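Local coordinates for protein N-(5'-phosphoribosyl)anthranilate isomerase (Thermococcus kodakarensis, PDB 5LHF) that catalyses the isomerisation of N-(5-phospho-beta-D-ribosyl)anthranilate to 1-(2-carboxyphenylamino)-1-deoxy-D-ribulose 5-phosphate, the third step of tryptophan biosynthesis from chorismate, at residues Lys42-Leu47 with Ile55-Thr60. Residues are numbered along the deposited sequence; the frame is centred on the assembly and turned at random.
Sequences KTAAEL and IYLVST
Ala44 and Leu47, one turn apart on the inner side of helix 41-50, meet Leu57 and Ile55 on the outer side of strand 55-59. Each pair touches through a methyl group. The CB of Ala44 points at the strand and reaches CD1 of Leu57 at 4.3 Å; the backbones stay well apart here, with 7.8 Å between the CA atoms of Ala44 and Leu57. Leu57 bridges that gap by its rotamer: CG lies anti to the backbone N (chi1 -170°), and chi2 of 66° turns CD1 toward the helix, although the CB itself does not head that way. Ile55 needs no such turn, its CB already pointing at the helix. Both its side-chain torsions are extended (chi1 177°), which stretches the chain through CG1 to CD1, and this terminal methyl lies against CB of Leu47, also at 4.3 Å. It is thus the root of Leu47 that is met, while its branched end beyond CB turns back from the strand. All four residues are buried and the contact is purely apolar. Val29 of the preceding strand touches both Ala44 and Leu47, and Leu57 also touches Ala70 and Thr74 of helix 64-74. On the helix, Thr43 faces elsewhere and binds a sodium ion through OG1. Strand 26-30, helix 41-50 and strand 55-59 form a beta-alpha-beta unit, and this is its helix-on-strand layer, repeated around the eight-stranded TIM barrel.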
# COMPACT_ATOMS: atom_id res chain seq x y z
N LYS A 42 -14.83 6.89 12.79
CA LYS A 42 -15.54 5.91 13.61
C LYS A 42 -15.75 4.61 12.83
O LYS A 42 -15.67 3.51 13.41
CB LYS A 42 -16.89 6.46 14.07
CG LYS A 42 -17.62 5.52 14.98
CD LYS A 42 -19.09 5.84 15.06
CE LYS A 42 -19.58 5.68 16.46
NZ LYS A 42 -19.95 4.31 16.76
N THR A 43 -16.05 4.71 11.54
CA THR A 43 -16.23 3.50 10.74
C THR A 43 -14.93 2.73 10.64
O THR A 43 -14.91 1.50 10.76
CB THR A 43 -16.77 3.86 9.35
OG1 THR A 43 -18.02 4.56 9.49
CG2 THR A 43 -17.00 2.61 8.53
N ALA A 44 -13.82 3.44 10.42
CA ALA A 44 -12.51 2.79 10.39
C ALA A 44 -12.18 2.15 11.74
O ALA A 44 -11.61 1.06 11.80
CB ALA A 44 -11.43 3.80 10.01
N ALA A 45 -12.53 2.83 12.83
CA ALA A 45 -12.27 2.27 14.15
C ALA A 45 -12.98 0.92 14.33
O ALA A 45 -12.45 0.00 14.97
CB ALA A 45 -12.70 3.27 15.23
N GLU A 46 -14.19 0.80 13.79
CA GLU A 46 -14.91 -0.47 13.92
C GLU A 46 -14.24 -1.57 13.12
O GLU A 46 -14.08 -2.70 13.61
CB GLU A 46 -16.36 -0.31 13.51
CG GLU A 46 -17.09 -1.66 13.49
CD GLU A 46 -17.22 -2.28 14.87
OE1 GLU A 46 -16.25 -2.88 15.38
OE2 GLU A 46 -18.32 -2.18 15.46
N LEU A 47 -13.85 -1.28 11.88
CA LEU A 47 -13.18 -2.31 11.08
C LEU A 47 -11.87 -2.70 11.73
O LEU A 47 -11.53 -3.89 11.78
CB LEU A 47 -12.96 -1.81 9.65
CG LEU A 47 -14.25 -1.30 8.98
CD1 LEU A 47 -13.96 -0.61 7.66
CD2 LEU A 47 -15.24 -2.46 8.77
N ILE A 55 -4.35 -4.52 9.68
CA ILE A 55 -5.14 -3.59 8.88
C ILE A 55 -4.51 -2.21 8.98
O ILE A 55 -4.40 -1.64 10.08
CB ILE A 55 -6.62 -3.58 9.28
CG1 ILE A 55 -7.40 -2.54 8.46
CG2 ILE A 55 -6.81 -3.40 10.80
CD1 ILE A 55 -8.91 -2.69 8.57
N TYR A 56 -4.06 -1.68 7.85
CA TYR A 56 -3.41 -0.37 7.83
C TYR A 56 -4.44 0.75 7.84
O TYR A 56 -5.41 0.71 7.09
CB TYR A 56 -2.51 -0.25 6.59
CG TYR A 56 -1.27 -1.10 6.72
CD1 TYR A 56 -1.29 -2.46 6.44
CD2 TYR A 56 -0.08 -0.52 7.13
CE1 TYR A 56 -0.15 -3.23 6.58
CE2 TYR A 56 1.05 -1.26 7.27
CZ TYR A 56 1.03 -2.62 6.99
OH TYR A 56 2.20 -3.33 7.16
N LEU A 57 -4.20 1.76 8.68
CA LEU A 57 -4.90 3.04 8.57
C LEU A 57 -4.20 3.81 7.46
O LEU A 57 -3.05 4.25 7.64
CB LEU A 57 -4.85 3.80 9.89
CG LEU A 57 -5.74 5.05 10.01
CD1 LEU A 57 -7.23 4.67 9.95
CD2 LEU A 57 -5.42 5.82 11.30
N VAL A 58 -4.86 3.96 6.31
CA VAL A 58 -4.23 4.49 5.11
C VAL A 58 -4.66 5.94 4.92
O VAL A 58 -5.86 6.24 4.92
CB VAL A 58 -4.63 3.67 3.87
CG1 VAL A 58 -3.96 4.23 2.64
CG2 VAL A 58 -4.34 2.16 4.08
N SER A 59 -3.69 6.84 4.72
CA SER A 59 -4.08 8.24 4.57
C SER A 59 -2.99 9.06 3.90
O SER A 59 -1.79 8.75 3.98
CB SER A 59 -4.44 8.88 5.91
OG SER A 59 -4.97 10.19 5.71
N THR A 60 -3.42 10.16 3.29
CA THR A 60 -2.53 11.18 2.77
C THR A 60 -2.33 12.34 3.73
O THR A 60 -1.71 13.34 3.36
CB THR A 60 -3.08 11.71 1.45
OG1 THR A 60 -4.39 12.23 1.67
CG2 THR A 60 -3.14 10.59 0.41